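Local coordinates for aminotransferase, class III (Thermomicrobium roseum, PDB 6IO1), which is a thermostable (S)-enantioselective omega-transaminase that probably moves amino groups between substrates through its pyridoxal 5'-phosphate cofactor, at residues 67-72 with 338-343; 59-64 with 261-266; 134-139 with 220-225; 212-217 with 251-256. All coordinates share one frame; numbering follows the deposited sequence.

Contact 1. Residues 67-72 with 338-343; sequences HGRREL and LDILLA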
# COMPACT_ATOMS: atom_id res chain seq x y z
N HIS B 67 6.08 10.93 -19.48
CA HIS B 67 5.47 9.73 -20.02
C HIS B 67 6.27 9.21 -21.21
O HIS B 67 7.06 9.92 -21.82
CB HIS B 67 4.03 10.01 -20.46
CG HIS B 67 3.14 10.54 -19.37
ND1 HIS B 67 2.65 9.75 -18.36
CD2 HIS B 67 2.64 11.78 -19.16
CE1 HIS B 67 1.89 10.49 -17.56
NE2 HIS B 67 1.87 11.72 -18.02
N GLY B 68 6.04 7.94 -21.53
CA GLY B 68 6.54 7.35 -22.75
C GLY B 68 8.00 6.94 -22.78
O GLY B 68 8.58 6.84 -23.86
N ARG B 69 8.61 6.71 -21.62
CA ARG B 69 10.01 6.30 -21.58
C ARG B 69 10.10 4.80 -21.82
O ARG B 69 9.78 4.00 -20.93
CB ARG B 69 10.64 6.69 -20.25
CG ARG B 69 10.61 8.19 -19.99
CD ARG B 69 11.78 8.89 -20.65
NE ARG B 69 11.96 10.25 -20.13
CZ ARG B 69 13.08 10.95 -20.24
NH1 ARG B 69 14.14 10.43 -20.84
NH2 ARG B 69 13.14 12.18 -19.74
N ARG B 70 10.53 4.41 -23.02
CA ARG B 70 10.64 3.00 -23.38
C ARG B 70 11.69 2.26 -22.55
O ARG B 70 11.61 1.04 -22.43
CB ARG B 70 10.94 2.85 -24.87
CG ARG B 70 9.81 3.34 -25.76
CD ARG B 70 9.81 2.67 -27.13
NE ARG B 70 11.13 2.68 -27.76
CZ ARG B 70 11.56 1.76 -28.61
NH1 ARG B 70 10.78 0.73 -28.93
NH2 ARG B 70 12.77 1.85 -29.14
N GLU B 71 12.68 2.98 -22.01
CA GLU B 71 13.70 2.33 -21.19
C GLU B 71 13.08 1.67 -19.96
O GLU B 71 13.42 0.53 -19.62
CB GLU B 71 14.75 3.35 -20.77
CG GLU B 71 15.51 3.98 -21.93
CD GLU B 71 14.90 5.30 -22.37
OE1 GLU B 71 13.67 5.46 -22.27
OE2 GLU B 71 15.66 6.19 -22.82
N LEU B 72 12.15 2.36 -19.29
CA LEU B 72 11.51 1.79 -18.11
C LEU B 72 10.63 0.60 -18.49
O LEU B 72 10.57 -0.40 -17.76
CB LEU B 72 10.69 2.87 -17.40
CG LEU B 72 11.43 3.76 -16.38
CD1 LEU B 72 12.68 4.39 -16.96
CD2 LEU B 72 10.50 4.83 -15.84
N LEU B 338 16.15 6.12 -11.99
CA LEU B 338 17.24 6.86 -11.37
C LEU B 338 18.37 7.10 -12.36
O LEU B 338 18.99 8.17 -12.34
CB LEU B 338 17.75 6.10 -10.14
CG LEU B 338 16.84 6.15 -8.92
CD1 LEU B 338 17.48 5.42 -7.74
CD2 LEU B 338 16.53 7.60 -8.55
N ASP B 339 18.65 6.13 -13.23
CA ASP B 339 19.64 6.34 -14.28
C ASP B 339 19.28 7.56 -15.11
O ASP B 339 20.11 8.46 -15.32
CB ASP B 339 19.73 5.11 -15.18
CG ASP B 339 20.33 3.91 -14.49
OD1 ASP B 339 20.93 4.08 -13.41
OD2 ASP B 339 20.20 2.79 -15.03
N ILE B 340 18.02 7.64 -15.55
CA ILE B 340 17.60 8.75 -16.39
C ILE B 340 17.60 10.06 -15.60
O ILE B 340 18.05 11.10 -16.10
CB ILE B 340 16.22 8.46 -17.00
CG1 ILE B 340 16.31 7.26 -17.95
CG2 ILE B 340 15.69 9.68 -17.74
CD1 ILE B 340 15.00 6.86 -18.57
N LEU B 341 17.10 10.03 -14.36
CA LEU B 341 17.00 11.24 -13.55
C LEU B 341 18.38 11.83 -13.27
O LEU B 341 18.58 13.05 -13.39
CB LEU B 341 16.26 10.93 -12.25
CG LEU B 341 15.72 12.09 -11.40
CD1 LEU B 341 14.54 12.75 -12.09
CD2 LEU B 341 15.32 11.59 -10.02
N LEU B 342 19.33 10.99 -12.88
CA LEU B 342 20.68 11.47 -12.60
C LEU B 342 21.40 11.91 -13.88
O LEU B 342 22.04 12.96 -13.90
CB LEU B 342 21.49 10.38 -11.88
CG LEU B 342 20.95 9.93 -10.52
CD1 LEU B 342 21.75 8.74 -10.00
CD2 LEU B 342 20.96 11.07 -9.52
N ALA B 343 21.30 11.10 -14.94
CA ALA B 343 22.00 11.43 -16.18
C ALA B 343 21.51 12.75 -16.76
O ALA B 343 22.32 13.57 -17.22
CB ALA B 343 21.84 10.30 -17.19
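The start of helix 70-82 packs on the side of helix 328-344, where I340 meets R69, E71 and L72. R69 holds the N-cap position of its helix. I340 is the sole contact residue of 338-343, and its two branches go to different partners. Its CG2 methyl lies over one face of the R69 guanidinium, offset toward the rim of the group. R69 NH1 is 3.5 Å from I340 CG2, and R69 CZ is 3.8 Å from the same methyl. The bend of the R69 chain at chi2 (-84°) brings this face round to I340. The polar atoms of the group have other partners. R69 NE bonds to the carbonyl O of I65, and R69 NH1 forms a salt bridge with E344. Together they fix how the flat group is turned. The longer branch of I340 runs extended (chi2 178°) toward the helix start. Its CD1 meets L72 CD1 at 3.8 Å. E71 crosses I340 at about a right angle, with E71 CD 4.1 Å from I340 CD1. No hydrogen bond joins the two segments, so they meet by packing alone. L72 also touches V333 and R336 of helix 328-344, and M80 of the second subunit. Behind I340, L338 and L342 pack on helix 95-107, and L341 packs on helix 346-361.

Contact 2. Residues 59-64 with 261-266; sequences GLWNVN and EVITGF. With PMP (4'-deoxy-4'-aminopyridoxal-5'-phosphate), chain C.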
# COMPACT_ATOMS: atom_id res chain seq x y z
N GLY B 59 0.44 13.44 -13.19
CA GLY B 59 -0.35 12.41 -12.55
C GLY B 59 -0.72 12.82 -11.14
O GLY B 59 -1.70 13.55 -10.94
N LEU B 60 0.06 12.37 -10.16
CA LEU B 60 -0.12 12.73 -8.76
C LEU B 60 1.25 13.09 -8.17
O LEU B 60 1.78 12.39 -7.31
CB LEU B 60 -0.80 11.61 -7.97
CG LEU B 60 -2.28 11.39 -8.29
CD1 LEU B 60 -2.84 10.24 -7.45
CD2 LEU B 60 -3.07 12.66 -8.05
N TRP B 61 1.82 14.20 -8.65
CA TRP B 61 3.15 14.68 -8.27
C TRP B 61 4.25 13.66 -8.56
O TRP B 61 5.34 13.75 -7.99
CB TRP B 61 3.25 15.06 -6.78
CG TRP B 61 2.07 15.71 -6.11
CD1 TRP B 61 0.89 15.12 -5.76
CD2 TRP B 61 1.99 17.07 -5.64
NE1 TRP B 61 0.07 16.02 -5.13
CE2 TRP B 61 0.72 17.23 -5.05
CE3 TRP B 61 2.86 18.16 -5.68
CZ2 TRP B 61 0.30 18.44 -4.50
CZ3 TRP B 61 2.44 19.36 -5.14
CH2 TRP B 61 1.17 19.49 -4.56
N ASN B 62 4.03 12.68 -9.44
CA ASN B 62 4.94 11.53 -9.48
C ASN B 62 5.56 11.21 -10.83
O ASN B 62 6.59 10.54 -10.85
CB ASN B 62 4.24 10.27 -8.96
CG ASN B 62 2.95 9.95 -9.69
OD1 ASN B 62 2.37 10.81 -10.35
ND2 ASN B 62 2.50 8.71 -9.58
N VAL B 63 5.01 11.67 -11.96
CA VAL B 63 5.60 11.33 -13.25
C VAL B 63 6.75 12.29 -13.54
O VAL B 63 6.64 13.17 -14.40
CB VAL B 63 4.55 11.33 -14.38
CG1 VAL B 63 5.14 10.74 -15.65
CG2 VAL B 63 3.33 10.54 -13.95
N ASN B 64 7.85 12.13 -12.81
CA ASN B 64 8.92 13.12 -12.82
C ASN B 64 9.66 13.17 -14.16
O ASN B 64 9.94 14.25 -14.67
CB ASN B 64 9.88 12.86 -11.67
CG ASN B 64 9.27 13.18 -10.32
OD1 ASN B 64 8.06 13.40 -10.21
ND2 ASN B 64 10.10 13.23 -9.28
N GLU B 261 9.46 12.70 2.23
CA GLU B 261 9.91 13.14 0.92
C GLU B 261 9.13 12.50 -0.21
O GLU B 261 9.65 12.37 -1.33
CB GLU B 261 11.41 12.86 0.76
CG GLU B 261 12.30 13.66 1.70
CD GLU B 261 13.06 14.76 0.99
OE1 GLU B 261 12.67 15.12 -0.14
OE2 GLU B 261 14.06 15.25 1.56
N VAL B 262 7.89 12.07 0.05
CA VAL B 262 7.10 11.37 -0.96
C VAL B 262 6.89 12.27 -2.18
O VAL B 262 7.00 11.81 -3.33
CB VAL B 262 5.76 10.90 -0.36
CG1 VAL B 262 4.78 10.53 -1.46
CG2 VAL B 262 6.00 9.70 0.55
N ILE B 263 6.60 13.55 -1.96
CA ILE B 263 6.42 14.48 -3.07
C ILE B 263 7.72 15.18 -3.43
O ILE B 263 8.12 15.22 -4.60
CB ILE B 263 5.32 15.51 -2.72
CG1 ILE B 263 3.94 14.85 -2.69
CG2 ILE B 263 5.34 16.66 -3.71
CD1 ILE B 263 2.81 15.84 -2.46
N THR B 264 8.40 15.75 -2.43
CA THR B 264 9.60 16.53 -2.69
C THR B 264 10.74 15.68 -3.23
O THR B 264 11.62 16.20 -3.92
CB THR B 264 10.05 17.24 -1.41
OG1 THR B 264 10.30 16.27 -0.38
CG2 THR B 264 8.98 18.21 -0.93
N GLY B 265 10.75 14.39 -2.93
CA GLY B 265 11.88 13.56 -3.26
C GLY B 265 12.09 13.39 -4.75
O GLY B 265 11.17 13.53 -5.57
N PHE B 266 13.34 13.10 -5.10
CA PHE B 266 13.75 12.78 -6.47
C PHE B 266 13.53 13.96 -7.42
O PHE B 266 12.94 13.82 -8.50
CB PHE B 266 13.05 11.51 -6.96
CG PHE B 266 13.36 10.30 -6.11
CD1 PHE B 266 14.49 9.54 -6.37
CD2 PHE B 266 12.55 9.95 -5.05
CE1 PHE B 266 14.79 8.44 -5.58
CE2 PHE B 266 12.84 8.85 -4.26
CZ PHE B 266 13.96 8.10 -4.53
N1 PMP C . 2.88 11.30 1.78
C2 PMP C . 2.74 12.41 1.07
C2A PMP C . 3.67 13.56 1.32
C3 PMP C . 1.73 12.52 0.11
O3 PMP C . 1.61 13.68 -0.61
C4 PMP C . 0.86 11.44 -0.11
C4A PMP C . -0.23 11.54 -1.15
N4A PMP C . 0.11 12.43 -2.25
C5 PMP C . 1.03 10.28 0.64
C6 PMP C . 2.06 10.26 1.57
C5A PMP C . 0.14 9.09 0.46
O4P PMP C . 0.67 8.20 -0.57
P PMP C . -0.15 6.91 -1.08
O1P PMP C . 0.73 6.24 -2.12
O2P PMP C . -0.38 6.05 0.14
O3P PMP C . -1.44 7.45 -1.67
O HOH W 1 7.83 14.32 -7.08
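The two backbones come closest at W61 and I263, with 6.1 Å between their CA atoms, and are wider apart at N64 and F266. Between them sits water 1, which is 2.7 Å from W61 O and 2.7 Å from I263 O. Beside it, N64 ND2 makes a weak hydrogen bond to F266 O at 3.0 Å; N64 OD1 is held by R268. I263 lies across the indole of W61. Its CD1 makes a CH-pi contact, 3.5 Å from the centroid of the five-membered ring and 10° off the ring normal. Its CG2 reaches the six-membered ring, 3.5 Å from W61 CE3. The extended I263 chain (chi2 -175°) also brings CD1 to 3.1 Å from O3 of PMP, a tight approach. V262 packs on the pyridine ring, with V262 CB 3.6 Å from PMP N1. Both residues line the PMP pocket, and I263 also joins it to the indole. The 261-266 loop follows strand 256-260. W61 and I263 both touch M379 of strand 379-384, F266 packs on helix 328-344, and V63 meets F85 of the second subunit.

Contact 3. Residues 134-139 with 220-225; sequences YYWWLK and TIAAFI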
# COMPACT_ATOMS: atom_id res chain seq x y z
N TYR B 134 8.79 1.17 17.58
CA TYR B 134 9.51 -0.06 17.87
C TYR B 134 10.94 0.22 18.32
O TYR B 134 11.48 -0.50 19.17
CB TYR B 134 9.49 -0.95 16.63
CG TYR B 134 10.17 -2.29 16.78
CD1 TYR B 134 9.80 -3.17 17.79
CD2 TYR B 134 11.17 -2.69 15.90
CE1 TYR B 134 10.41 -4.41 17.92
CE2 TYR B 134 11.78 -3.92 16.02
CZ TYR B 134 11.41 -4.77 17.03
OH TYR B 134 12.02 -5.99 17.16
N TYR B 135 11.56 1.24 17.74
CA TYR B 135 12.91 1.63 18.15
C TYR B 135 12.93 2.06 19.60
O TYR B 135 13.79 1.62 20.38
CB TYR B 135 13.41 2.76 17.23
CG TYR B 135 14.63 3.51 17.73
CD1 TYR B 135 15.91 3.08 17.39
CD2 TYR B 135 14.51 4.66 18.50
CE1 TYR B 135 17.03 3.77 17.83
CE2 TYR B 135 15.62 5.35 18.95
CZ TYR B 135 16.88 4.90 18.60
OH TYR B 135 17.99 5.58 19.04
N TRP B 136 11.99 2.92 19.99
CA TRP B 136 11.93 3.33 21.40
C TRP B 136 11.57 2.15 22.30
O TRP B 136 12.05 2.06 23.44
CB TRP B 136 10.96 4.49 21.58
CG TRP B 136 11.52 5.77 21.04
CD1 TRP B 136 10.97 6.54 20.06
CD2 TRP B 136 12.74 6.42 21.43
NE1 TRP B 136 11.77 7.64 19.82
CE2 TRP B 136 12.86 7.58 20.65
CE3 TRP B 136 13.73 6.13 22.37
CZ2 TRP B 136 13.94 8.46 20.78
CZ3 TRP B 136 14.80 7.00 22.50
CH2 TRP B 136 14.89 8.15 21.70
N TRP B 137 10.72 1.24 21.81
CA TRP B 137 10.38 0.05 22.59
C TRP B 137 11.61 -0.81 22.85
O TRP B 137 11.80 -1.31 23.96
CB TRP B 137 9.30 -0.75 21.85
CG TRP B 137 8.78 -1.95 22.60
CD1 TRP B 137 7.85 -1.94 23.60
CD2 TRP B 137 9.13 -3.32 22.38
NE1 TRP B 137 7.61 -3.22 24.03
CE2 TRP B 137 8.38 -4.09 23.30
CE3 TRP B 137 10.01 -3.97 21.51
CZ2 TRP B 137 8.49 -5.48 23.37
CZ3 TRP B 137 10.11 -5.35 21.59
CH2 TRP B 137 9.36 -6.09 22.51
N LEU B 138 12.45 -1.00 21.83
CA LEU B 138 13.68 -1.77 22.00
C LEU B 138 14.64 -1.09 22.96
O LEU B 138 15.46 -1.76 23.60
CB LEU B 138 14.34 -2.00 20.64
CG LEU B 138 13.68 -3.01 19.71
CD1 LEU B 138 14.33 -2.97 18.34
CD2 LEU B 138 13.75 -4.41 20.30
N LYS B 139 14.58 0.24 23.06
CA LYS B 139 15.45 0.99 23.95
C LYS B 139 14.96 0.99 25.39
O LYS B 139 15.58 1.64 26.24
CB LYS B 139 15.58 2.43 23.46
CG LYS B 139 16.33 2.58 22.14
CD LYS B 139 17.80 2.24 22.29
CE LYS B 139 18.62 2.92 21.20
NZ LYS B 139 19.98 2.32 21.09
N THR B 220 7.64 11.02 26.21
CA THR B 220 6.52 10.31 25.62
C THR B 220 6.41 10.50 24.11
O THR B 220 5.52 9.90 23.49
CB THR B 220 5.20 10.73 26.28
OG1 THR B 220 4.93 12.11 25.97
CG2 THR B 220 5.29 10.57 27.79
N ILE B 221 7.28 11.30 23.51
CA ILE B 221 7.19 11.64 22.09
C ILE B 221 8.24 10.85 21.33
O ILE B 221 9.45 11.07 21.49
CB ILE B 221 7.36 13.15 21.86
CG1 ILE B 221 6.30 13.92 22.65
CG2 ILE B 221 7.26 13.48 20.38
CD1 ILE B 221 6.41 15.43 22.52
N ALA B 222 7.78 9.92 20.49
CA ALA B 222 8.69 9.09 19.70
C ALA B 222 9.33 9.88 18.56
O ALA B 222 10.54 9.79 18.34
CB ALA B 222 7.94 7.88 19.15
N ALA B 223 8.54 10.66 17.82
CA ALA B 223 9.08 11.29 16.62
C ALA B 223 8.20 12.46 16.18
O ALA B 223 7.09 12.66 16.67
CB ALA B 223 9.21 10.28 15.48
N PHE B 224 8.76 13.24 15.25
CA PHE B 224 8.08 14.31 14.54
C PHE B 224 8.11 13.95 13.06
O PHE B 224 9.17 13.60 12.53
CB PHE B 224 8.77 15.66 14.81
CG PHE B 224 8.32 16.80 13.92
CD1 PHE B 224 8.76 16.91 12.61
CD2 PHE B 224 7.49 17.80 14.42
CE1 PHE B 224 8.35 17.96 11.81
CE2 PHE B 224 7.09 18.85 13.62
CZ PHE B 224 7.52 18.94 12.31
N ILE B 225 6.96 14.04 12.39
CA ILE B 225 6.86 13.72 10.98
C ILE B 225 6.38 14.96 10.22
O ILE B 225 5.45 15.64 10.67
CB ILE B 225 5.92 12.52 10.73
CG1 ILE B 225 5.91 12.15 9.24
CG2 ILE B 225 4.51 12.79 11.25
CD1 ILE B 225 5.34 10.78 8.96
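W136 gives its indole N-H to the backbone carbonyl of A222. The W136 NE1 to A222 O distance is 2.9 Å, and the N-H...O angle is 155°. The donor lies in the carbonyl plane, on a lone pair of A222 O, with a C=O...N angle of 112°. The oxygen in turn lies close to the indole plane. This bond satisfies the buried N-H and helps set the rotation of the ring. The same edge of the indole also packs on the alanine. W136 CD1 is 3.4 Å from A222 CB and 3.4 Å from A222 CA, so this edge sits tight against the small residue. The next shell holds the indole further. The Y135 ring presents its edge to one face, with Y135 CE2 3.7 Å above the plane of W136 and over its centre. R144 makes a cation-pi contact with W136 and also bonds through NE to I221 O, so it links the ring to the strand a second way. Y135 OH is held by E306, which also forms a salt bridge with K139. A222 has helical backbone angles (psi -46°) inside its strand. It nevertheless has backbone bonds to both neighbouring strands, at K146 and L256. Strand 221-226 lies between strands 146-150 and 256-260 in the seven-stranded sheet of the large domain of fold type I pyridoxal phosphate enzymes. Helix 121-138 packs beside it, with W136 also on L256, while Y134 and L138 touch helix 305-312.

Contact 4. Residues 212-217 with 251-256; sequences TIEREG and RKYGIL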
# COMPACT_ATOMS: atom_id res chain seq x y z
N THR B 212 4.68 22.77 23.48
CA THR B 212 3.93 21.53 23.27
C THR B 212 4.70 20.32 23.79
O THR B 212 4.14 19.44 24.45
CB THR B 212 3.58 21.36 21.80
OG1 THR B 212 2.68 22.40 21.39
CG2 THR B 212 2.93 20.00 21.56
N ILE B 213 6.01 20.28 23.51
CA ILE B 213 6.84 19.18 23.99
C ILE B 213 6.84 19.14 25.51
O ILE B 213 6.72 18.08 26.13
CB ILE B 213 8.27 19.29 23.43
CG1 ILE B 213 8.28 19.01 21.93
CG2 ILE B 213 9.21 18.35 24.16
CD1 ILE B 213 9.62 19.26 21.27
N GLU B 214 6.96 20.31 26.14
CA GLU B 214 6.94 20.37 27.60
C GLU B 214 5.60 19.90 28.16
O GLU B 214 5.57 19.18 29.17
CB GLU B 214 7.26 21.79 28.08
CG GLU B 214 8.74 22.14 27.96
CD GLU B 214 9.65 21.07 28.55
OE1 GLU B 214 9.74 20.99 29.79
OE2 GLU B 214 10.26 20.30 27.77
N ARG B 215 4.48 20.30 27.55
CA ARG B 215 3.17 19.87 28.04
C ARG B 215 3.02 18.36 27.95
O ARG B 215 2.60 17.70 28.91
CB ARG B 215 2.06 20.51 27.23
CG ARG B 215 0.69 20.33 27.78
CD ARG B 215 -0.25 20.82 26.70
NE ARG B 215 -0.28 20.02 25.46
CZ ARG B 215 -0.52 20.51 24.24
NH1 ARG B 215 -0.75 21.80 24.02
NH2 ARG B 215 -0.53 19.68 23.20
N GLU B 216 3.26 17.83 26.76
CA GLU B 216 3.14 16.37 26.51
C GLU B 216 4.18 15.59 27.32
O GLU B 216 3.84 14.51 27.84
CB GLU B 216 3.30 16.08 25.02
CG GLU B 216 2.19 16.67 24.17
CD GLU B 216 0.79 16.17 24.51
OE1 GLU B 216 0.69 15.13 25.19
OE2 GLU B 216 -0.18 16.82 24.10
N GLY B 217 5.39 16.15 27.47
CA GLY B 217 6.49 15.43 28.06
C GLY B 217 7.35 14.81 26.98
O GLY B 217 6.88 13.94 26.23
N ARG B 251 16.26 17.58 18.22
CA ARG B 251 17.49 16.97 18.71
C ARG B 251 17.74 17.29 20.18
O ARG B 251 18.29 16.46 20.91
CB ARG B 251 18.68 17.42 17.87
CG ARG B 251 18.68 16.87 16.45
CD ARG B 251 20.04 17.02 15.80
NE ARG B 251 20.54 18.39 15.89
CZ ARG B 251 20.21 19.36 15.04
NH1 ARG B 251 19.37 19.11 14.04
NH2 ARG B 251 20.71 20.58 15.19
N LYS B 252 17.35 18.49 20.62
CA LYS B 252 17.50 18.84 22.03
C LYS B 252 16.73 17.88 22.91
O LYS B 252 17.21 17.50 23.99
CB LYS B 252 17.03 20.28 22.27
CG LYS B 252 16.87 20.64 23.74
CD LYS B 252 16.28 22.03 23.92
CE LYS B 252 15.88 22.28 25.37
NZ LYS B 252 15.31 23.64 25.56
N TYR B 253 15.54 17.46 22.48
CA TYR B 253 14.77 16.51 23.29
C TYR B 253 14.98 15.06 22.88
O TYR B 253 14.36 14.17 23.48
CB TYR B 253 13.29 16.87 23.24
CG TYR B 253 12.99 18.19 23.89
CD1 TYR B 253 12.93 18.32 25.27
CD2 TYR B 253 12.79 19.33 23.12
CE1 TYR B 253 12.67 19.53 25.87
CE2 TYR B 253 12.52 20.55 23.71
CZ TYR B 253 12.47 20.65 25.08
OH TYR B 253 12.20 21.86 25.67
N GLY B 254 15.82 14.78 21.89
CA GLY B 254 16.05 13.42 21.45
C GLY B 254 14.95 12.85 20.59
O GLY B 254 14.96 11.64 20.32
N ILE B 255 14.00 13.68 20.16
CA ILE B 255 12.88 13.22 19.36
C ILE B 255 13.34 12.93 17.94
O ILE B 255 14.05 13.74 17.32
CB ILE B 255 11.75 14.26 19.39
CG1 ILE B 255 11.20 14.40 20.81
CG2 ILE B 255 10.65 13.90 18.41
CD1 ILE B 255 10.38 15.65 21.03
N LEU B 256 12.95 11.77 17.41
CA LEU B 256 13.32 11.40 16.05
C LEU B 256 12.62 12.32 15.04
O LEU B 256 11.52 12.80 15.27
CB LEU B 256 12.94 9.95 15.77
CG LEU B 256 13.55 8.85 16.64
CD1 LEU B 256 13.06 7.49 16.19
CD2 LEU B 256 15.07 8.92 16.61
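I213 meets Y253 with CG1 beside its own backbone N (chi1 -70°), a setting that turns CG2 onto the tyrosine and lets CD1 run past it. The chi2 of Y253 (-78°) turns its ring flat against this methyl. I213 CG2 sits over the centre of the ring, 3.7 Å from the centroid and 7° off the normal, a CH-pi contact. Farther along the same chain, I213 CD1 reaches the ring at Y253 CD2, at 3.7 Å. It also meets I255 tip to tip, with I213 CD1 3.7 Å from I255 CD1. On the other face of the ring lies K252 CG, 4.3 Å above the plane of Y253 and toward the rim. The contact joins the C-terminal ends of helices 198-216 and 242-253. These helices stand side by side next to the central sheet of the large domain. Each end is followed by a glycine with positive phi. At G254 two bonds back into the last turn make a Schellman motif, and the chain then enters strand 256-260. G217 likewise leaves the helical path before strand 221-226. I213 and I255 both rest on I221 of that strand. The E214 chain, bent at chi2, crosses the tyrosine at about a right angle near its hydroxyl end. Its OE2 is 3.2 Å from Y253 CE1, and it comes to the ring obliquely. The hydroxyl of Y253 bonds to E210, which also forms a salt bridge with K252. A separate salt bridge within helix 198-216 pairs R215 NH2 with E216 OE2 at 3.0 Å, and E216 OE1 is paired with K146.

Contacts 1 and 2 lie close together, with centres 15 Å apart, and they touch directly. L338 CD2 is 3.5 Å from F266 CE1, so helix 328-344 bridges them. Contact 2 borders the PMP; contact 1 lies farther from the chain's centre, about 20 Å against 6 Å for contact 2 (centre to centre). Both meet the second subunit, which also supplies T323 to the PMP. Contacts 3 and 4 form a second pair, with centres 11 Å apart. They are joined through neighbouring parallel strands of the sheet: F224 N is 2.8 Å from L256 O, a probable hydrogen bond. Contact 3 has its centre about 27 Å from that of contact 2. Contacts 1 and 4 lie on opposite sides of the chain's centre, about 42 Å apart between centres.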